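Probable O-methyltransferase (Mycobacterium tuberculosis, PDB 6JCL) catalyses metal-dependent transfer of a methyl group from S-adenosyl-L-methionine to catechol-like compounds, yielding a guaiacol and S-adenosyl-L-homocysteine. Local coordinates at residues L65-L70 with I138-E143; V164-R169 with G210-A215. All blocks are in the same frame, centred on the assembly; numbering follows the deposited sequence.

Contact 1. Residues L65-L70 with I138-E143; sequences LEIGTL and IDADKE. With SR (strontium ion), chain J; SAH (S-adenosyl-L-homocysteine), chain I.
Ile-67 and Ile-138 pair at the C-terminal ends of two parallel neighbours, strands 63-67 and 133-138, in the Rossmann-like sheet of a class I methyltransferase, and they illustrate how this fold places its active site where adjacent strands give way to loops. The carbonyl of Ile-67 accepts the backbone N-H of Asp-139, with 2.8 Å between Ile-67 O and Asp-139 N. The side chain of Ile-67 splits the apolar work: a chi1 of -47° sets CG2 anti to the backbone N, 3.8 Å from Ala-140 CB, while CD1 lies more loosely beside Ile-138 CG1. Gly-68 continues the approach through its main chain: its CA lies 3.5 Å from Asp-139 O in a nearly straight CA-H...O contact (170° at the hydrogen). The carbonyl of Gly-68 turns to the cofactor product, S-adenosyl-L-homocysteine, and takes a hydrogen bond of 2.8 Å from ligand N to Gly-68 O. That amino nitrogen also donates to Asp-139 OD2, so each segment supplies one acceptor. Beyond Thr-69, which bonds to Thr-90, Leu-70 lays its CB 3.6 Å from ligand CB, and its N-H makes a weak bond to ribose O3'. The Asp-139 carboxylate chelates strontium through both oxygens, OD2 thus serving metal and ligand alike, and Lys-142 NZ forms a salt bridge with Asp-139 OD1 at 2.9 Å. A strontium-bound water donates to ligand OXT across 2.9 Å.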
loop_
_atom_site.group_PDB
_atom_site.type_symbol
_atom_site.label_atom_id
_atom_site.label_comp_id
_atom_site.label_asym_id
_atom_site.label_seq_id
_atom_site.Cartn_x
_atom_site.Cartn_y
_atom_site.Cartn_z
ATOM N N LEU A 65 -5.402 -15.871 2.945
ATOM C CA LEU A 65 -6.695 -16.228 2.374
ATOM C C LEU A 65 -6.976 -15.295 1.203
ATOM O O LEU A 65 -6.865 -14.075 1.338
ATOM C CB LEU A 65 -7.812 -16.128 3.415
ATOM C CG LEU A 65 -9.250 -16.262 2.890
ATOM C CD1 LEU A 65 -9.488 -17.664 2.292
ATOM C CD2 LEU A 65 -10.232 -16.001 4.027
ATOM N N GLU A 66 -7.294 -15.864 0.051
ATOM C CA GLU A 66 -7.707 -15.082 -1.109
ATOM C C GLU A 66 -9.085 -15.541 -1.568
ATOM O O GLU A 66 -9.378 -16.744 -1.614
ATOM C CB GLU A 66 -6.710 -15.203 -2.247
ATOM C CG GLU A 66 -7.217 -14.582 -3.558
ATOM C CD GLU A 66 -6.177 -14.733 -4.646
ATOM O OE1 GLU A 66 -5.985 -15.884 -5.099
ATOM O OE2 GLU A 66 -5.529 -13.721 -5.012
ATOM N N ILE A 67 -9.946 -14.578 -1.869
ATOM C CA ILE A 67 -11.287 -14.875 -2.357
ATOM C C ILE A 67 -11.372 -14.322 -3.778
ATOM O O ILE A 67 -11.364 -13.100 -3.978
ATOM C CB ILE A 67 -12.366 -14.284 -1.439
ATOM C CG1 ILE A 67 -12.026 -14.619 0.027
ATOM C CG2 ILE A 67 -13.730 -14.863 -1.780
ATOM C CD1 ILE A 67 -13.057 -14.114 1.047
ATOM N N GLY A 68 -11.421 -15.220 -4.765
ATOM C CA GLY A 68 -11.453 -14.853 -6.175
ATOM C C GLY A 68 -10.126 -15.132 -6.864
ATOM O O GLY A 68 -9.263 -14.257 -6.916
ATOM N N THR A 69 -9.960 -16.338 -7.407
ATOM C CA THR A 69 -8.667 -16.788 -7.921
ATOM C C THR A 69 -8.431 -16.396 -9.372
ATOM O O THR A 69 -7.304 -16.035 -9.743
ATOM C CB THR A 69 -8.567 -18.316 -7.795
ATOM O OG1 THR A 69 -8.934 -18.715 -6.466
ATOM C CG2 THR A 69 -7.136 -18.814 -8.075
ATOM N N LEU A 70 -9.474 -16.493 -10.199
ATOM C CA LEU A 70 -9.358 -16.416 -11.659
ATOM C C LEU A 70 -8.284 -17.399 -12.123
ATOM O O LEU A 70 -8.405 -18.595 -11.858
ATOM C CB LEU A 70 -9.064 -14.980 -12.115
ATOM C CG LEU A 70 -9.208 -14.653 -13.609
ATOM C CD1 LEU A 70 -10.596 -15.025 -14.168
ATOM C CD2 LEU A 70 -8.866 -13.183 -13.908
ATOM N N ILE A 138 -9.545 -9.791 -0.866
ATOM C CA ILE A 138 -10.940 -10.017 -1.232
ATOM C C ILE A 138 -11.146 -9.470 -2.639
ATOM O O ILE A 138 -11.077 -8.252 -2.866
ATOM C CB ILE A 138 -11.900 -9.375 -0.220
ATOM C CG1 ILE A 138 -11.645 -9.968 1.179
ATOM C CG2 ILE A 138 -13.366 -9.590 -0.652
ATOM C CD1 ILE A 138 -12.606 -9.478 2.265
ATOM N N ASP A 139 -11.405 -10.362 -3.591
ATOM C CA ASP A 139 -11.458 -9.962 -4.995
ATOM C C ASP A 139 -12.366 -10.905 -5.789
ATOM O O ASP A 139 -11.993 -11.413 -6.850
ATOM C CB ASP A 139 -10.051 -9.919 -5.599
ATOM C CG ASP A 139 -10.028 -9.220 -6.962
ATOM O OD1 ASP A 139 -10.937 -8.376 -7.195
ATOM O OD2 ASP A 139 -9.129 -9.519 -7.795
ATOM N N ALA A 140 -13.588 -11.128 -5.301
ATOM C CA ALA A 140 -14.490 -12.075 -5.959
ATOM C C ALA A 140 -15.759 -11.373 -6.446
ATOM O O ALA A 140 -15.653 -10.344 -7.128
ATOM C CB ALA A 140 -14.790 -13.255 -5.023
ATOM N N ASP A 141 -16.952 -11.895 -6.119
ATOM C CA ASP A 141 -18.212 -11.239 -6.501
ATOM C C ASP A 141 -18.468 -10.053 -5.573
ATOM O O ASP A 141 -18.484 -10.210 -4.344
ATOM C CB ASP A 141 -19.387 -12.218 -6.479
ATOM C CG ASP A 141 -19.483 -13.016 -5.185
ATOM O OD1 ASP A 141 -18.433 -13.411 -4.638
ATOM O OD2 ASP A 141 -20.616 -13.264 -4.735
ATOM N N LYS A 142 -18.622 -8.846 -6.152
ATOM C CA LYS A 142 -18.548 -7.642 -5.324
ATOM C C LYS A 142 -19.719 -7.512 -4.359
ATOM O O LYS A 142 -19.560 -6.911 -3.286
ATOM C CB LYS A 142 -18.471 -6.383 -6.195
ATOM C CG LYS A 142 -17.316 -6.405 -7.197
ATOM C CD LYS A 142 -15.975 -6.763 -6.542
ATOM C CE LYS A 142 -14.803 -6.419 -7.460
ATOM N NZ LYS A 142 -13.558 -7.101 -6.988
ATOM N N GLU A 143 -20.903 -8.023 -4.724
ATOM C CA GLU A 143 -22.037 -7.914 -3.805
ATOM C C GLU A 143 -21.804 -8.678 -2.511
ATOM O O GLU A 143 -22.505 -8.424 -1.526
ATOM C CB GLU A 143 -23.340 -8.379 -4.469
ATOM C CG GLU A 143 -24.002 -7.307 -5.352
ATOM C CD GLU A 143 -25.260 -6.689 -4.724
ATOM O OE1 GLU A 143 -25.269 -6.402 -3.502
ATOM O OE2 GLU A 143 -26.253 -6.492 -5.461
HETATM SR SR SR J . -9.848 -7.424 -9.206
HETATM N N SAH I . -7.769 -12.099 -8.006
HETATM C CA SAH I . -7.613 -12.409 -9.436
HETATM C CB SAH I . -8.853 -11.954 -10.199
HETATM C CG SAH I . -10.170 -12.474 -9.631
HETATM S SD SAH I . -11.507 -12.161 -10.813
HETATM C C SAH I . -6.365 -11.751 -10.010
HETATM O O SAH I . -5.545 -12.379 -10.690
HETATM O OXT SAH I . -6.157 -10.572 -9.755
HETATM C "C5'" SAH I . -12.873 -12.677 -9.745
HETATM C "C4'" SAH I . -12.978 -14.195 -9.569
HETATM O "O4'" SAH I . -13.942 -14.442 -8.565
HETATM C "C3'" SAH I . -13.471 -14.957 -10.806
HETATM O "O3'" SAH I . -12.547 -16.007 -11.091
HETATM C "C2'" SAH I . -14.821 -15.529 -10.407
HETATM O "O2'" SAH I . -15.148 -16.760 -11.040
HETATM C "C1'" SAH I . -14.673 -15.607 -8.885
HETATM N N9 SAH I . -15.936 -15.648 -8.132
HETATM C C8 SAH I . -17.096 -14.957 -8.419
HETATM N N7 SAH I . -18.003 -15.280 -7.472
HETATM C C5 SAH I . -17.431 -16.145 -6.596
HETATM C C6 SAH I . -17.931 -16.788 -5.464
HETATM N N6 SAH I . -19.190 -16.602 -5.050
HETATM N N1 SAH I . -17.092 -17.622 -4.765
HETATM C C2 SAH I . -15.791 -17.847 -5.193
HETATM N N3 SAH I . -15.303 -17.223 -6.321
HETATM C C4 SAH I . -16.131 -16.382 -7.005
HETATM O O HOH W 1 -7.813 -8.330 -10.435
#

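Contact 2. Residues V164-R169 with G210-A215. With SR (strontium ion), chain J.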
loop_
_atom_site.group_PDB
_atom_site.type_symbol
_atom_site.label_atom_id
_atom_site.label_comp_id
_atom_site.label_asym_id
_atom_site.label_seq_id
_atom_site.Cartn_x
_atom_site.Cartn_y
_atom_site.Cartn_z
ATOM N N VAL A 164 -9.158 -5.095 -0.068
ATOM C CA VAL A 164 -10.314 -5.264 -0.948
ATOM C C VAL A 164 -10.003 -4.535 -2.253
ATOM O O VAL A 164 -9.690 -3.337 -2.236
ATOM C CB VAL A 164 -11.612 -4.725 -0.324
ATOM C CG1 VAL A 164 -12.794 -5.049 -1.245
ATOM C CG2 VAL A 164 -11.834 -5.284 1.112
ATOM N N ASP A 165 -10.086 -5.254 -3.372
ATOM C CA ASP A 165 -9.802 -4.677 -4.684
ATOM C C ASP A 165 -11.029 -3.970 -5.274
ATOM O O ASP A 165 -12.186 -4.289 -4.964
ATOM C CB ASP A 165 -9.341 -5.775 -5.653
ATOM C CG ASP A 165 -8.516 -5.231 -6.815
ATOM O OD1 ASP A 165 -7.972 -4.109 -6.697
ATOM O OD2 ASP A 165 -8.409 -5.936 -7.856
ATOM N N ASN A 166 -10.756 -3.001 -6.148
ATOM C CA ASN A 166 -11.771 -2.398 -7.037
ATOM C C ASN A 166 -12.841 -1.601 -6.282
ATOM O O ASN A 166 -14.019 -1.684 -6.613
ATOM C CB ASN A 166 -12.472 -3.455 -7.915
ATOM C CG ASN A 166 -11.507 -4.347 -8.683
ATOM O OD1 ASN A 166 -11.476 -5.567 -8.477
ATOM N ND2 ASN A 166 -10.721 -3.749 -9.588
ATOM N N VAL A 167 -12.432 -0.760 -5.328
ATOM C CA VAL A 167 -13.405 -0.075 -4.477
ATOM C C VAL A 167 -13.712 1.348 -4.951
ATOM O O VAL A 167 -14.441 2.060 -4.260
ATOM C CB VAL A 167 -12.950 -0.049 -3.001
ATOM C CG1 VAL A 167 -12.725 -1.468 -2.457
ATOM C CG2 VAL A 167 -11.701 0.824 -2.839
ATOM N N ILE A 168 -13.176 1.789 -6.100
ATOM C CA ILE A 168 -13.388 3.157 -6.572
ATOM C C ILE A 168 -14.173 3.198 -7.880
ATOM O O ILE A 168 -15.054 4.059 -8.056
ATOM C CB ILE A 168 -12.048 3.922 -6.714
ATOM C CG1 ILE A 168 -11.244 3.880 -5.391
ATOM C CG2 ILE A 168 -12.299 5.371 -7.195
ATOM C CD1 ILE A 168 -11.936 4.592 -4.208
ATOM N N ARG A 169 -13.862 2.295 -8.813
ATOM C CA ARG A 169 -14.622 2.107 -10.049
ATOM C C ARG A 169 -14.818 3.434 -10.795
ATOM O O ARG A 169 -15.936 3.830 -11.141
ATOM C CB ARG A 169 -15.975 1.423 -9.768
ATOM C CG ARG A 169 -15.850 0.008 -9.123
ATOM C CD ARG A 169 -14.868 -0.913 -9.887
ATOM N NE ARG A 169 -15.219 -0.890 -11.307
ATOM C CZ ARG A 169 -14.381 -0.629 -12.308
ATOM N NH1 ARG A 169 -13.095 -0.411 -12.079
ATOM N NH2 ARG A 169 -14.865 -0.558 -13.560
ATOM N N GLY A 210 -6.819 1.596 -15.395
ATOM C CA GLY A 210 -7.713 2.744 -15.284
ATOM C C GLY A 210 -7.838 3.227 -13.852
ATOM O O GLY A 210 -7.121 2.789 -12.947
ATOM N N TRP A 211 -8.790 4.146 -13.645
ATOM C CA TRP A 211 -8.973 4.769 -12.328
ATOM C C TRP A 211 -9.783 3.839 -11.431
ATOM O O TRP A 211 -10.962 3.572 -11.691
ATOM C CB TRP A 211 -9.644 6.133 -12.500
ATOM C CG TRP A 211 -10.023 6.841 -11.227
ATOM C CD1 TRP A 211 -9.475 6.669 -9.972
ATOM C CD2 TRP A 211 -11.030 7.846 -11.098
ATOM N NE1 TRP A 211 -10.115 7.510 -9.071
ATOM C CE2 TRP A 211 -11.068 8.234 -9.741
ATOM C CE3 TRP A 211 -11.913 8.457 -12.007
ATOM C CZ2 TRP A 211 -11.957 9.208 -9.263
ATOM C CZ3 TRP A 211 -12.805 9.422 -11.530
ATOM C CH2 TRP A 211 -12.817 9.790 -10.168
ATOM N N ASP A 212 -9.139 3.310 -10.389
ATOM C CA ASP A 212 -9.836 2.411 -9.474
ATOM C C ASP A 212 -9.171 2.590 -8.116
ATOM O O ASP A 212 -8.787 3.706 -7.790
ATOM C CB ASP A 212 -9.793 0.973 -10.009
ATOM C CG ASP A 212 -10.959 0.113 -9.514
ATOM O OD1 ASP A 212 -11.640 0.513 -8.552
ATOM O OD2 ASP A 212 -11.210 -0.966 -10.100
ATOM N N GLY A 213 -9.042 1.547 -7.314
ATOM C CA GLY A 213 -8.418 1.730 -6.020
ATOM C C GLY A 213 -8.705 0.549 -5.132
ATOM O O GLY A 213 -9.426 -0.381 -5.508
ATOM N N PHE A 214 -8.115 0.602 -3.938
ATOM C CA PHE A 214 -8.235 -0.524 -3.025
ATOM C C PHE A 214 -8.448 -0.012 -1.612
ATOM O O PHE A 214 -8.030 1.097 -1.266
ATOM C CB PHE A 214 -6.980 -1.423 -3.087
ATOM C CG PHE A 214 -5.716 -0.742 -2.628
ATOM C CD1 PHE A 214 -4.982 0.083 -3.490
ATOM C CD2 PHE A 214 -5.256 -0.916 -1.337
ATOM C CE1 PHE A 214 -3.816 0.700 -3.065
ATOM C CE2 PHE A 214 -4.086 -0.301 -0.908
ATOM C CZ PHE A 214 -3.352 0.501 -1.771
ATOM N N ALA A 215 -9.117 -0.831 -0.805
ATOM C CA ALA A 215 -9.246 -0.585 0.622
ATOM C C ALA A 215 -8.241 -1.472 1.341
ATOM O O ALA A 215 -8.020 -2.628 0.954
ATOM C CB ALA A 215 -10.668 -0.887 1.114
HETATM SR SR SR J . -9.848 -7.424 -9.206
HETATM O O HOH W 2 -8.155 -1.699 -8.140
HETATM O O HOH W 3 -11.184 1.010 -13.712
HETATM O O HOH W 1 -7.813 -8.330 -10.435
#
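Asn-166 divides its amide between a metal and Asp-212: OD1 coordinates strontium at 2.6 Å, while ND2 donates to Asp-212 OD2 over 2.9 Å, along a nearly straight bond lying in the amide plane. Asp-165 OD2 is a further ligand of the ion. Asp-212 is thus a second-shell residue, and it is itself firmly gripped. Arg-169 NH1 forms a salt bridge with OD2 at 2.8 Å, reaching it from the face of the carboxylate opposite to that used by Asn-166 ND2. Bends at chi2 and chi3, both -50°, fold the arginine chain back and bring NH1 to the carboxylate, and its NE bonds to Asp-181. The other oxygen, Asp-212 OD1, accepts two backbone N-H groups: Ile-168 N lies nearly in line with the C-O bond, whereas Arg-169 N comes from above the carboxylate plane, 2.9 Å from OD1. These bonds tie down the loop that leaves strand 160-165; in the class I methyltransferase sheet that strand runs antiparallel to strand 212-219. Farther out, Val-164 and Ala-215 form a hydrogen-bonded antiparallel pair, and Val-167 N donates to Gly-213 O at 3.0 Å. Val-167 CG2 packs against the Phe-214 backbone, and Ile-168 CG1 covers Gly-213 CA at 3.6 Å. Ile-168 CG2 comes obliquely to the indole of Trp-211, whose NE1 bonds to Gln-204; Val-12 of the second subunit packs against Ile-168.

With centres 13 Å apart, the two contacts span four strands that are consecutive across one mixed sheet: 63-67, 133-138, 160-165 and 212-219. They follow each other along the chain, contact 1 closing before contact 2 opens, and are joined between the two central strands by a backbone hydrogen bond from Asp-165 N to Ile-138 O. The strontium site straddles this seam: contact 1 gives Asp-139, contact 2 gives Asp-165 and Asn-166, and a water molecule binds the ion as well. Lys-142 also bridges them, through a probable hydrogen bond to Asn-166 OD1. The general lesson is that the cofactor pocket, concentrated in contact 1, and the metal centre are built from neighbouring strand ends of a single sheet.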